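BH0236 protein (Bacillus halodurans, PDB 5T7A) probably binds beta-1,3-glucan through its family 56 carbohydrate-binding module, aiding recognition and hydrolysis of that polysaccharide. Local coordinates at residues A52-V62 against Y74-R85. Sequence-based numbering, arbitrary orientation.
Sequences APTTEARYVDV and YRMTERNGEWER. With EDO (1,2-ethanediol), chain D.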
loop_
_atom_site.group_PDB
_atom_site.type_symbol
_atom_site.label_atom_id
_atom_site.label_comp_id
_atom_site.label_asym_id
_atom_site.label_seq_id
_atom_site.Cartn_x
_atom_site.Cartn_y
_atom_site.Cartn_z
ATOM N N ALA A 52 8.044 0.004 0.880
ATOM C CA ALA A 52 9.497 0.103 0.677
ATOM C C ALA A 52 10.163 -0.795 1.716
ATOM O O ALA A 52 10.453 -0.386 2.855
ATOM C CB ALA A 52 9.943 1.566 0.827
ATOM N N PRO A 53 10.421 -2.056 1.353
ATOM C CA PRO A 53 10.937 -2.980 2.338
ATOM C C PRO A 53 12.406 -2.765 2.599
ATOM O O PRO A 53 13.140 -2.298 1.753
ATOM C CB PRO A 53 10.662 -4.361 1.724
ATOM C CG PRO A 53 10.841 -4.053 0.248
ATOM C CD PRO A 53 10.182 -2.713 0.047
ATOM N N THR A 54 12.834 -3.071 3.807
ATOM C CA THR A 54 14.247 -2.998 4.185
ATOM C C THR A 54 15.091 -4.103 3.669
ATOM O O THR A 54 16.297 -3.961 3.544
ATOM C CB THR A 54 14.376 -2.902 5.718
ATOM O OG1 THR A 54 13.618 -3.942 6.335
ATOM C CG2 THR A 54 13.897 -1.541 6.196
ATOM N N THR A 55 14.482 -5.242 3.386
ATOM C CA THR A 55 15.118 -6.331 2.681
ATOM C C THR A 55 14.354 -6.503 1.367
ATOM O O THR A 55 13.151 -6.419 1.357
ATOM C CB THR A 55 15.030 -7.600 3.522
ATOM O OG1 THR A 55 15.816 -7.474 4.699
ATOM C CG2 THR A 55 15.587 -8.821 2.683
ATOM N N GLU A 56 15.054 -6.682 0.257
ATOM C CA GLU A 56 14.426 -6.904 -1.060
ATOM C C GLU A 56 13.379 -8.020 -0.977
ATOM O O GLU A 56 13.626 -8.993 -0.344
ATOM C CB GLU A 56 15.501 -7.296 -2.082
ATOM C CG GLU A 56 14.967 -7.571 -3.463
ATOM C CD GLU A 56 16.043 -7.901 -4.493
ATOM O OE1 GLU A 56 17.236 -7.687 -4.234
ATOM O OE2 GLU A 56 15.650 -8.354 -5.599
ATOM N N ALA A 57 12.222 -7.766 -1.583
ATOM C CA ALA A 57 11.099 -8.718 -1.617
ATOM C C ALA A 57 10.970 -9.322 -3.053
ATOM O O ALA A 57 11.107 -8.627 -4.027
ATOM C CB ALA A 57 9.831 -7.968 -1.266
ATOM N N ARG A 58 10.651 -10.616 -3.124
ATOM C CA ARG A 58 10.390 -11.229 -4.420
ATOM C C ARG A 58 9.048 -10.706 -4.977
ATOM O O ARG A 58 8.865 -10.572 -6.214
ATOM C CB ARG A 58 10.361 -12.715 -4.312
ATOM C CG ARG A 58 11.732 -13.350 -4.077
ATOM C CD ARG A 58 11.626 -14.877 -4.156
ATOM N NE ARG A 58 11.008 -15.479 -2.983
ATOM C CZ ARG A 58 10.012 -16.350 -3.025
ATOM N NH1 ARG A 58 9.447 -16.695 -4.203
ATOM N NH2 ARG A 58 9.566 -16.833 -1.929
ATOM N N TYR A 59 8.137 -10.357 -4.088
ATOM C CA TYR A 59 6.815 -9.851 -4.460
ATOM C C TYR A 59 6.181 -9.172 -3.262
ATOM O O TYR A 59 6.513 -9.491 -2.104
ATOM C CB TYR A 59 5.889 -10.981 -4.912
ATOM C CG TYR A 59 5.640 -12.084 -3.934
ATOM C CD1 TYR A 59 4.631 -12.016 -2.997
ATOM C CD2 TYR A 59 6.445 -13.214 -3.904
ATOM C CE1 TYR A 59 4.429 -13.041 -2.072
ATOM C CE2 TYR A 59 6.216 -14.272 -2.995
ATOM C CZ TYR A 59 5.229 -14.184 -2.092
ATOM O OH TYR A 59 5.034 -15.192 -1.162
ATOM N N VAL A 60 5.279 -8.248 -3.574
ATOM C CA VAL A 60 4.401 -7.657 -2.506
ATOM C C VAL A 60 3.016 -7.503 -3.122
ATOM O O VAL A 60 2.884 -6.985 -4.213
ATOM C CB VAL A 60 4.914 -6.264 -2.094
ATOM C CG1 VAL A 60 4.038 -5.723 -1.021
ATOM C CG2 VAL A 60 6.342 -6.355 -1.603
ATOM N N ASP A 61 2.004 -8.011 -2.412
ATOM C CA ASP A 61 0.592 -7.788 -2.721
ATOM C C ASP A 61 0.002 -6.735 -1.785
ATOM O O ASP A 61 0.401 -6.637 -0.618
ATOM C CB ASP A 61 -0.209 -9.031 -2.548
ATOM C CG ASP A 61 0.194 -10.146 -3.515
ATOM O OD1 ASP A 61 0.732 -9.852 -4.578
ATOM O OD2 ASP A 61 -0.015 -11.336 -3.166
ATOM N N VAL A 62 -0.930 -5.942 -2.324
ATOM C CA VAL A 62 -1.715 -5.055 -1.524
ATOM C C VAL A 62 -3.160 -5.475 -1.512
ATOM O O VAL A 62 -3.678 -5.966 -2.538
ATOM C CB VAL A 62 -1.545 -3.583 -1.983
ATOM C CG1 VAL A 62 -2.042 -3.342 -3.406
ATOM C CG2 VAL A 62 -2.193 -2.635 -1.008
ATOM N N TYR A 74 -4.139 -6.927 -5.224
ATOM C CA TYR A 74 -3.341 -6.633 -6.390
ATOM C C TYR A 74 -1.881 -6.935 -6.100
ATOM O O TYR A 74 -1.389 -6.688 -4.990
ATOM C CB TYR A 74 -3.418 -5.185 -6.823
ATOM C CG TYR A 74 -4.785 -4.643 -7.107
ATOM C CD1 TYR A 74 -5.407 -4.879 -8.336
ATOM C CD2 TYR A 74 -5.515 -3.967 -6.149
ATOM C CE1 TYR A 74 -6.679 -4.400 -8.589
ATOM C CE2 TYR A 74 -6.753 -3.431 -6.407
ATOM C CZ TYR A 74 -7.352 -3.631 -7.651
ATOM O OH TYR A 74 -8.643 -3.193 -7.909
ATOM N N ARG A 75 -1.184 -7.474 -7.091
ATOM C CA ARG A 75 0.274 -7.514 -7.069
ATOM C C ARG A 75 0.749 -6.118 -7.333
ATOM O O ARG A 75 0.400 -5.524 -8.379
ATOM C CB ARG A 75 0.798 -8.557 -8.092
ATOM C CG ARG A 75 2.309 -8.596 -8.231
ATOM C CD ARG A 75 3.000 -9.092 -6.988
ATOM N NE ARG A 75 2.578 -10.418 -6.529
ATOM C CZ ARG A 75 2.975 -11.566 -7.087
ATOM N NH1 ARG A 75 3.831 -11.571 -8.062
ATOM N NH2 ARG A 75 2.530 -12.697 -6.629
ATOM N N MET A 76 1.563 -5.571 -6.440
ATOM C CA MET A 76 2.128 -4.265 -6.599
ATOM C C MET A 76 3.174 -4.304 -7.703
ATOM O O MET A 76 3.706 -5.387 -8.067
ATOM C CB MET A 76 2.684 -3.765 -5.246
ATOM C CG MET A 76 1.619 -3.746 -4.159
ATOM S SD MET A 76 2.283 -2.973 -2.617
ATOM C CE MET A 76 2.062 -1.254 -2.946
ATOM N N THR A 77 3.488 -3.127 -8.205
ATOM C CA THR A 77 4.529 -2.933 -9.210
ATOM C C THR A 77 5.828 -2.541 -8.586
ATOM O O THR A 77 5.883 -1.593 -7.824
ATOM C CB THR A 77 4.112 -1.890 -10.208
ATOM O OG1 THR A 77 2.865 -2.318 -10.811
ATOM C CG2 THR A 77 5.205 -1.782 -11.314
ATOM N N GLU A 78 6.904 -3.238 -8.931
ATOM C CA GLU A 78 8.225 -2.955 -8.385
ATOM C C GLU A 78 8.916 -1.876 -9.167
ATOM O O GLU A 78 8.932 -1.917 -10.391
ATOM C CB GLU A 78 9.105 -4.213 -8.407
ATOM C CG GLU A 78 10.395 -4.163 -7.579
ATOM C CD GLU A 78 11.619 -3.636 -8.316
ATOM O OE1 GLU A 78 11.576 -3.500 -9.569
ATOM O OE2 GLU A 78 12.637 -3.367 -7.643
ATOM N N ARG A 79 9.543 -0.945 -8.463
ATOM C CA ARG A 79 10.333 0.055 -9.108
ATOM C C ARG A 79 11.459 0.451 -8.142
ATOM O O ARG A 79 11.175 0.961 -7.079
ATOM C CB ARG A 79 9.456 1.276 -9.419
ATOM C CG ARG A 79 10.125 2.401 -10.205
ATOM C CD ARG A 79 9.171 3.514 -10.651
ATOM N NE ARG A 79 8.488 4.222 -9.537
ATOM C CZ ARG A 79 9.012 5.212 -8.795
ATOM N NH1 ARG A 79 10.251 5.685 -9.016
ATOM N NH2 ARG A 79 8.286 5.761 -7.827
ATOM N N ASN A 80 12.702 0.186 -8.527
ATOM C CA ASN A 80 13.875 0.567 -7.729
ATOM C C ASN A 80 13.816 0.135 -6.313
ATOM O O ASN A 80 14.152 0.895 -5.389
ATOM C CB ASN A 80 14.103 2.050 -7.775
ATOM C CG ASN A 80 14.430 2.515 -9.163
ATOM O OD1 ASN A 80 15.060 1.769 -9.956
ATOM N ND2 ASN A 80 13.989 3.741 -9.493
ATOM N N GLY A 81 13.364 -1.087 -6.128
ATOM C CA GLY A 81 13.362 -1.665 -4.779
ATOM C C GLY A 81 12.151 -1.311 -3.912
ATOM O O GLY A 81 12.090 -1.773 -2.743
ATOM N N GLU A 82 11.225 -0.527 -4.466
ATOM C CA GLU A 82 9.976 -0.127 -3.815
ATOM C C GLU A 82 8.879 -0.815 -4.565
ATOM O O GLU A 82 9.155 -1.380 -5.629
ATOM C CB GLU A 82 9.760 1.381 -3.904
ATOM C CG GLU A 82 10.767 2.227 -3.172
ATOM C CD GLU A 82 10.296 3.641 -3.079
ATOM O OE1 GLU A 82 9.999 4.082 -1.972
ATOM O OE2 GLU A 82 10.121 4.323 -4.112
ATOM N N TRP A 83 7.663 -0.781 -4.024
ATOM C CA TRP A 83 6.481 -1.418 -4.635
ATOM C C TRP A 83 5.337 -0.402 -4.555
ATOM O O TRP A 83 5.116 0.270 -3.540
ATOM C CB TRP A 83 6.137 -2.683 -3.956
ATOM C CG TRP A 83 7.201 -3.708 -3.999
ATOM C CD1 TRP A 83 8.370 -3.746 -3.270
ATOM C CD2 TRP A 83 7.252 -4.829 -4.876
ATOM N NE1 TRP A 83 9.097 -4.830 -3.624
ATOM C CE2 TRP A 83 8.466 -5.479 -4.647
ATOM C CE3 TRP A 83 6.390 -5.337 -5.841
ATOM C CZ2 TRP A 83 8.811 -6.639 -5.321
ATOM C CZ3 TRP A 83 6.785 -6.492 -6.525
ATOM C CH2 TRP A 83 7.979 -7.102 -6.239
ATOM N N GLU A 84 4.576 -0.296 -5.637
ATOM C CA GLU A 84 3.542 0.745 -5.752
ATOM C C GLU A 84 2.247 0.214 -6.302
ATOM O O GLU A 84 2.253 -0.745 -7.113
ATOM C CB GLU A 84 3.988 1.829 -6.715
ATOM C CG GLU A 84 5.177 2.568 -6.176
ATOM C CD GLU A 84 5.742 3.641 -7.116
ATOM O OE1 GLU A 84 5.883 3.354 -8.361
ATOM O OE2 GLU A 84 6.127 4.723 -6.578
ATOM N N ARG A 85 1.156 0.837 -5.871
ATOM C CA ARG A 85 -0.156 0.645 -6.478
ATOM C C ARG A 85 -0.842 2.028 -6.491
ATOM O O ARG A 85 -1.107 2.610 -5.455
ATOM C CB ARG A 85 -0.984 -0.382 -5.746
ATOM C CG ARG A 85 -2.418 -0.483 -6.223
ATOM C CD ARG A 85 -2.546 -1.230 -7.492
ATOM N NE ARG A 85 -3.937 -1.101 -7.982
ATOM C CZ ARG A 85 -4.291 -1.633 -9.139
ATOM N NH1 ARG A 85 -3.407 -2.348 -9.820
ATOM N NH2 ARG A 85 -5.537 -1.448 -9.578
HETATM C C1 EDO D . 6.400 -17.987 -1.667
HETATM O O1 EDO D . 7.527 -18.911 -1.558
HETATM C C2 EDO D . 6.685 -16.913 -0.688
HETATM O O2 EDO D . 6.281 -17.270 0.515
HETATM O O HOH W 1 12.682 -0.343 -0.292
HETATM O O HOH W 2 11.948 -5.197 -3.074
HETATM O O HOH W 3 0.914 -13.400 -4.395
#
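Trp83 packs against Val60, Ala57 and Tyr59 at one end of the antiparallel beta fold of this family 56 carbohydrate-binding module. Residues 52-62 link the end of strand 46-53 to strand 60-66. They pack on residues 74-85, which link strand 72-79 to strand 82-88; strands 60-66 and 72-79 pair as an antiparallel hairpin. About CA-CB, Trp83 CG is turned anti to the carbonyl carbon (chi1 -61°). With chi2 at 75°, the indole turns one face to Val60. Val60 CG2 makes a CH-pi contact 3.5 Å from the centroid of the five-membered ring, only 3° off its normal. CD1 meets Pro53 CD at the ring edge. NE1 donates to a water at 2.9 Å, and the same water accepts from Ala57 N, so the indole nitrogen is satisfied at the edge. Farther out, Trp83 CZ2 comes 3.3 Å from Ala57 O, again near the ring plane. Trp83 CH2 ends 3.5 Å from Tyr59 CA. Glu78 CB covers the opposite face, so the indole is sandwiched between Val60 and the Tyr59 backbone on one side and Glu78 on the other.

Beside it, Val60 CG1 touches Met76 SD at 3.6 Å. Phe51 and Phe100 extend this apolar layer. Met76 N donates to Val60 O, and Val62 and Tyr74 exchange two backbone bonds.

Arg75 lies on the other side of the hairpin. Its chain bends at chi2 and chi3 and passes Val60 O with CD. Tyr59 CB rests over the centre of the guanidinium face. Arg75 NE donates to Asp61 OD1 in a 2.7 Å salt bridge, on the syn side of a nearly coplanar carboxylate. A water closes the pair, donating to Asp61 OD2 and accepting from Arg75 NH2.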